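Local coordinates for protein flavin prenyltransferase UbiX (Aquifex aeolicus, PDB 2EJB) that probably makes the prenylated FMN cofactor of UbiD-type decarboxylases by joining a dimethylallyl group from dimethylallyl monophosphate to N5 and C6 of the flavin, at residues Thr70-Leu73 with Ser77-Val80; Leu95-Asn100 with Leu106-Gly111. All blocks are in the same frame, centred on the assembly; numbering follows the deposited sequence.

Contact 1: residues Thr70-Leu73 with Ser77-Val80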
ATOM      1  N   THR A  70     -11.699 -30.744   3.380  1.00 49.15           N
ATOM      2  CA  THR A  70     -11.181 -31.974   3.973  1.00 50.89           C
ATOM      3  C   THR A  70      -9.670 -31.818   3.984  1.00 47.02           C
ATOM      4  O   THR A  70      -8.953 -32.559   4.661  1.00 52.03           O
ATOM      5  CB  THR A  70     -11.543 -33.234   3.145  1.00 48.83           C
ATOM      6  OG1 THR A  70     -10.779 -33.260   1.932  1.00 55.87           O
ATOM      7  CG2 THR A  70     -13.018 -33.245   2.806  1.00 51.09           C
ATOM      8  N   SER A  71      -9.206 -30.837   3.219  1.00 46.72           N
ATOM      9  CA  SER A  71      -7.790 -30.515   3.101  1.00 46.30           C
ATOM     10  C   SER A  71      -7.094 -30.544   4.455  1.00 46.83           C
ATOM     11  O   SER A  71      -7.667 -30.145   5.466  1.00 44.47           O
ATOM     12  CB  SER A  71      -7.630 -29.123   2.485  1.00 42.13           C
ATOM     13  OG  SER A  71      -6.275 -28.712   2.500  1.00 38.69           O
ATOM     14  N   PRO A  72      -5.844 -31.028   4.492  1.00 47.89           N
ATOM     15  CA  PRO A  72      -5.103 -31.084   5.753  1.00 49.29           C
ATOM     16  C   PRO A  72      -4.978 -29.690   6.353  1.00 46.08           C
ATOM     17  O   PRO A  72      -5.025 -29.519   7.571  1.00 51.31           O
ATOM     18  CB  PRO A  72      -3.746 -31.632   5.332  1.00 50.25           C
ATOM     19  CG  PRO A  72      -4.075 -32.476   4.141  1.00 56.21           C
ATOM     20  CD  PRO A  72      -5.052 -31.606   3.395  1.00 53.04           C
ATOM     21  N   LEU A  73      -4.823 -28.697   5.482  1.00 44.75           N
ATOM     22  CA  LEU A  73      -4.669 -27.312   5.908  1.00 41.67           C
ATOM     23  C   LEU A  73      -5.823 -26.803   6.756  1.00 38.91           C
ATOM     24  O   LEU A  73      -5.677 -25.816   7.475  1.00 37.73           O
ATOM     25  CB  LEU A  73      -4.511 -26.396   4.694  1.00 40.73           C
ATOM     26  CG  LEU A  73      -3.327 -26.636   3.754  1.00 46.36           C
ATOM     27  CD1 LEU A  73      -3.328 -25.551   2.687  1.00 38.32           C
ATOM     28  CD2 LEU A  73      -2.009 -26.628   4.533  1.00 37.91           C
ATOM     29  N   SER A  77      -4.516 -29.432  13.961  1.00 39.38           N
ATOM     30  CA  SER A  77      -3.551 -30.473  14.295  1.00 44.32           C
ATOM     31  C   SER A  77      -2.471 -30.570  13.219  1.00 44.97           C
ATOM     32  O   SER A  77      -1.326 -30.910  13.509  1.00 46.48           O
ATOM     33  CB  SER A  77      -4.263 -31.821  14.447  1.00 44.17           C
ATOM     34  OG  SER A  77      -5.011 -32.139  13.285  1.00 52.32           O
ATOM     35  N   ARG A  78      -2.842 -30.262  11.981  1.00 46.26           N
ATOM     36  CA  ARG A  78      -1.902 -30.306  10.865  1.00 47.46           C
ATOM     37  C   ARG A  78      -1.197 -28.965  10.665  1.00 45.84           C
ATOM     38  O   ARG A  78       0.013 -28.912  10.466  1.00 47.68           O
ATOM     39  CB  ARG A  78      -2.633 -30.664   9.564  1.00 48.54           C
ATOM     40  CG  ARG A  78      -3.237 -32.057   9.519  1.00 57.17           C
ATOM     41  CD  ARG A  78      -2.164 -33.130   9.530  1.00 50.55           C
ATOM     42  NE  ARG A  78      -2.735 -34.469   9.420  1.00 61.88           N
ATOM     43  CZ  ARG A  78      -3.360 -34.936   8.342  1.00 65.57           C
ATOM     44  NH1 ARG A  78      -3.500 -34.176   7.262  1.00 60.63           N
ATOM     45  NH2 ARG A  78      -3.850 -36.167   8.345  1.00 69.10           N
ATOM     46  N   LEU A  79      -1.963 -27.883  10.724  1.00 44.68           N
ATOM     47  CA  LEU A  79      -1.419 -26.549  10.503  1.00 45.28           C
ATOM     48  C   LEU A  79      -0.361 -26.073  11.492  1.00 39.72           C
ATOM     49  O   LEU A  79       0.518 -25.291  11.126  1.00 40.67           O
ATOM     50  CB  LEU A  79      -2.558 -25.527  10.452  1.00 41.77           C
ATOM     51  CG  LEU A  79      -2.556 -24.464   9.336  1.00 51.34           C
ATOM     52  CD1 LEU A  79      -2.494 -23.075   9.952  1.00 49.99           C
ATOM     53  CD2 LEU A  79      -1.403 -24.688   8.361  1.00 42.73           C
ATOM     54  N   VAL A  80      -0.427 -26.539  12.733  1.00 34.97           N
ATOM     55  CA  VAL A  80       0.538 -26.107  13.741  1.00 37.01           C
ATOM     56  C   VAL A  80       1.985 -26.454  13.399  1.00 40.46           C
ATOM     57  O   VAL A  80       2.911 -25.932  14.013  1.00 45.36           O
ATOM     58  CB  VAL A  80       0.205 -26.699  15.139  1.00 38.15           C
ATOM     59  CG1 VAL A  80      -1.179 -26.243  15.578  1.00 36.94           C
ATOM     60  CG2 VAL A  80       0.282 -28.232  15.103  1.00 36.61           C
TER
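Pro72 and Arg78 meet with the edge of the guanidinium set against the proline ring. Arg78 NH1 comes to 3.2 Å from Pro72 CB, which lies in the plane of the group, while Pro72 CG is slightly farther from the same nitrogen at 3.6 Å. Closer to the backbone, Arg78 CB rests against the carbonyl oxygen of Pro72, with 3.3 Å between Arg78 CB and Pro72 O. The bend at chi2 (-67°) takes CD clear of the proline, and the turn at chi4 (67°) swings NH1 back to it. Beneath this exposed layer both leucines are buried: Leu79 CG lies 3.9 Å from the carbonyl oxygen Leu73 O, and the apolar methyls Leu73 CD2 and Leu79 CD2 are 4.3 Å apart. No hydrogen bond joins the two segments, so van der Waals packing carries the contact. Within 70-73, a weak hydrogen bond from Leu73 N to Ser71 OG (3.3 Å) spans the proline at the start of the 3-10 turn. The turn leads into the short helix 76-79, in the connection between strands 61-65 and 82-90: Leu73 packs on Val110 of helix 106-117 and Val34 of strand 30-35, Leu79 on Val113 and on Val85 of strand 82-90.

Contact 2: residues Leu95-Asn100 with Leu106-Gly111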
ATOM      1  N   LEU A  95      -9.769 -10.526   3.144  1.00 31.99           N
ATOM      2  CA  LEU A  95      -9.308  -9.827   4.334  1.00 30.40           C
ATOM      3  C   LEU A  95     -10.461  -9.721   5.320  1.00 31.34           C
ATOM      4  O   LEU A  95     -10.307  -9.993   6.512  1.00 28.94           O
ATOM      5  CB  LEU A  95      -8.820  -8.419   3.976  1.00 28.98           C
ATOM      6  CG  LEU A  95      -8.671  -7.452   5.158  1.00 37.94           C
ATOM      7  CD1 LEU A  95      -7.629  -7.985   6.149  1.00 25.60           C
ATOM      8  CD2 LEU A  95      -8.284  -6.070   4.645  1.00 30.66           C
ATOM      9  N   SER A  96     -11.621  -9.330   4.804  1.00 32.32           N
ATOM     10  CA  SER A  96     -12.812  -9.169   5.624  1.00 32.72           C
ATOM     11  C   SER A  96     -13.274 -10.511   6.180  1.00 31.68           C
ATOM     12  O   SER A  96     -13.502 -10.648   7.380  1.00 34.17           O
ATOM     13  CB  SER A  96     -13.932  -8.521   4.802  1.00 36.10           C
ATOM     14  OG  SER A  96     -15.097  -8.332   5.587  1.00 40.85           O
ATOM     15  N   CYS A  97     -13.399 -11.505   5.312  1.00 27.08           N
ATOM     16  CA  CYS A  97     -13.827 -12.821   5.758  1.00 33.76           C
ATOM     17  C   CYS A  97     -12.985 -13.353   6.918  1.00 29.93           C
ATOM     18  O   CYS A  97     -13.530 -13.823   7.918  1.00 30.70           O
ATOM     19  CB  CYS A  97     -13.817 -13.804   4.584  1.00 33.13           C
ATOM     20  SG  CYS A  97     -15.159 -13.471   3.393  1.00 32.90           S
ATOM     21  N   ILE A  98     -11.665 -13.253   6.798  1.00 33.38           N
ATOM     22  CA  ILE A  98     -10.769 -13.734   7.843  1.00 31.72           C
ATOM     23  C   ILE A  98     -10.880 -12.892   9.117  1.00 35.80           C
ATOM     24  O   ILE A  98     -10.943 -13.438  10.217  1.00 38.41           O
ATOM     25  CB  ILE A  98      -9.301 -13.760   7.334  1.00 29.66           C
ATOM     26  CG1 ILE A  98      -9.170 -14.787   6.204  1.00 37.00           C
ATOM     27  CG2 ILE A  98      -8.350 -14.123   8.460  1.00 24.85           C
ATOM     28  CD1 ILE A  98      -7.795 -14.816   5.541  1.00 31.75           C
ATOM     29  N   ALA A  99     -10.928 -11.571   8.961  1.00 34.42           N
ATOM     30  CA  ALA A  99     -11.049 -10.660  10.097  1.00 36.39           C
ATOM     31  C   ALA A  99     -12.353 -10.872  10.859  1.00 31.85           C
ATOM     32  O   ALA A  99     -12.415 -10.628  12.060  1.00 31.53           O
ATOM     33  CB  ALA A  99     -10.965  -9.210   9.620  1.00 32.49           C
ATOM     34  N   ASN A 100     -13.393 -11.307  10.156  1.00 28.27           N
ATOM     35  CA  ASN A 100     -14.695 -11.539  10.774  1.00 29.03           C
ATOM     36  C   ASN A 100     -14.978 -13.009  11.066  1.00 28.31           C
ATOM     37  O   ASN A 100     -15.977 -13.339  11.700  1.00 33.31           O
ATOM     38  CB  ASN A 100     -15.804 -10.952   9.890  1.00 33.55           C
ATOM     39  CG  ASN A 100     -15.853  -9.436   9.955  1.00 36.01           C
ATOM     40  OD1 ASN A 100     -16.109  -8.868  11.017  1.00 44.56           O
ATOM     41  ND2 ASN A 100     -15.605  -8.775   8.829  1.00 39.14           N
ATOM     42  N   LEU A 106     -11.918 -22.561   1.493  1.00 36.90           N
ATOM     43  CA  LEU A 106     -10.832 -23.153   2.261  1.00 36.69           C
ATOM     44  C   LEU A 106      -9.855 -22.096   2.759  1.00 34.97           C
ATOM     45  O   LEU A 106      -9.394 -22.152   3.900  1.00 35.82           O
ATOM     46  CB  LEU A 106     -10.079 -24.173   1.406  1.00 33.99           C
ATOM     47  CG  LEU A 106      -8.845 -24.821   2.046  1.00 39.81           C
ATOM     48  CD1 LEU A 106      -9.246 -25.551   3.321  1.00 36.76           C
ATOM     49  CD2 LEU A 106      -8.197 -25.779   1.058  1.00 39.03           C
ATOM     50  N   ILE A 107      -9.542 -21.138   1.894  1.00 31.85           N
ATOM     51  CA  ILE A 107      -8.617 -20.059   2.229  1.00 35.55           C
ATOM     52  C   ILE A 107      -9.028 -19.331   3.506  1.00 31.97           C
ATOM     53  O   ILE A 107      -8.193 -19.038   4.365  1.00 30.27           O
ATOM     54  CB  ILE A 107      -8.524 -19.038   1.065  1.00 31.22           C
ATOM     55  CG1 ILE A 107      -7.901 -19.716  -0.160  1.00 32.66           C
ATOM     56  CG2 ILE A 107      -7.685 -17.825   1.479  1.00 27.46           C
ATOM     57  CD1 ILE A 107      -7.710 -18.778  -1.342  1.00 35.24           C
ATOM     58  N   HIS A 108     -10.315 -19.037   3.628  1.00 34.01           N
ATOM     59  CA  HIS A 108     -10.806 -18.343   4.811  1.00 35.52           C
ATOM     60  C   HIS A 108     -10.601 -19.247   6.013  1.00 34.63           C
ATOM     61  O   HIS A 108     -10.157 -18.800   7.068  1.00 39.78           O
ATOM     62  CB  HIS A 108     -12.285 -18.000   4.631  1.00 31.27           C
ATOM     63  CG  HIS A 108     -12.561 -17.170   3.416  1.00 32.53           C
ATOM     64  ND1 HIS A 108     -13.812 -17.047   2.864  1.00 36.61           N
ATOM     65  CD2 HIS A 108     -11.732 -16.416   2.652  1.00 25.25           C
ATOM     66  CE1 HIS A 108     -13.750 -16.252   1.807  1.00 29.60           C
ATOM     67  NE2 HIS A 108     -12.500 -15.858   1.661  1.00 34.48           N
ATOM     68  N   ARG A 109     -10.906 -20.530   5.837  1.00 37.52           N
ATOM     69  CA  ARG A 109     -10.750 -21.507   6.908  1.00 37.18           C
ATOM     70  C   ARG A 109      -9.305 -21.565   7.395  1.00 34.56           C
ATOM     71  O   ARG A 109      -9.047 -21.593   8.605  1.00 34.01           O
ATOM     72  CB  ARG A 109     -11.182 -22.893   6.420  1.00 38.55           C
ATOM     73  CG  ARG A 109     -10.912 -24.021   7.408  1.00 41.40           C
ATOM     74  CD  ARG A 109     -11.700 -23.850   8.701  1.00 45.54           C
ATOM     75  NE  ARG A 109     -11.357 -24.880   9.680  1.00 49.97           N
ATOM     76  CZ  ARG A 109     -11.813 -24.916  10.929  1.00 50.83           C
ATOM     77  NH1 ARG A 109     -12.643 -23.978  11.367  1.00 50.87           N
ATOM     78  NH2 ARG A 109     -11.433 -25.888  11.744  1.00 47.93           N
ATOM     79  N   VAL A 110      -8.365 -21.588   6.453  1.00 33.88           N
ATOM     80  CA  VAL A 110      -6.947 -21.661   6.793  1.00 36.51           C
ATOM     81  C   VAL A 110      -6.520 -20.437   7.600  1.00 34.52           C
ATOM     82  O   VAL A 110      -5.657 -20.525   8.472  1.00 33.15           O
ATOM     83  CB  VAL A 110      -6.076 -21.775   5.524  1.00 42.65           C
ATOM     84  CG1 VAL A 110      -4.594 -21.800   5.900  1.00 39.25           C
ATOM     85  CG2 VAL A 110      -6.449 -23.044   4.761  1.00 41.42           C
ATOM     86  N   GLY A 111      -7.127 -19.294   7.300  1.00 35.03           N
ATOM     87  CA  GLY A 111      -6.801 -18.088   8.035  1.00 30.99           C
ATOM     88  C   GLY A 111      -7.315 -18.220   9.458  1.00 26.67           C
ATOM     89  O   GLY A 111      -6.640 -17.847  10.412  1.00 36.08           O
TER
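The first torsion of His108 (chi1 -57°) sets CG beside the backbone N and turns the imidazole so that one face lies under Cys97 CB; the first torsion of Cys97 places SG beside the same ring. Cys97 CB sits almost exactly above the ring centre of His108, 3.6 Å from the centroid and 5° off the normal, a CH-pi contact over one face. The Cys97 sulfur lies obliquely above the ring, with SG 3.5 Å from His108 CE1. The ring's rotation is further fixed by the hydrogen bond between His108 ND1 and the backbone N of Lys104, in the connection between the helices. With an alanine in place of His108, Cys97 would probably lose the flat surface it packs on and Lys104 N its side-chain acceptor. Alongside, Ile98 CG1 lies 4.2 Å from His108 CA, and Ile98 CD1 reaches Gly111 CA at 4.2 Å, where the lack of a side chain at Gly111 lets the methyl come this close. The helix axes approach to 8.9 Å and cross at -42°. Helices 92-100 and 106-117 thus pack as neighbours in the three-layer alpha/beta flavoprotein fold, close to the predicted FMN site: His108 lies near Thr94, and Ile107 near Ser36.

How the contacts relate
Contact 1 comes first along the chain, and strand 82-90 of the parallel sheet runs between it and contact 2. Their centres are 15 Å apart, yet they touch directly: Ser71 CB packs on Leu106 CD2 at 3.7 Å, and Leu73 CB on Val110 CG2 at 3.9 Å. Helix 106-117 therefore serves both, meeting helix 92-100 in contact 2 and the turn and short helix of contact 1 elsewhere on its surface. Contact 2 is fully buried beside the predicted FMN site, whereas contact 1 is partly exposed and lies apart from the probable FMN and substrate sites. Together they join the outer connection to the helix pair beside the predicted FMN site.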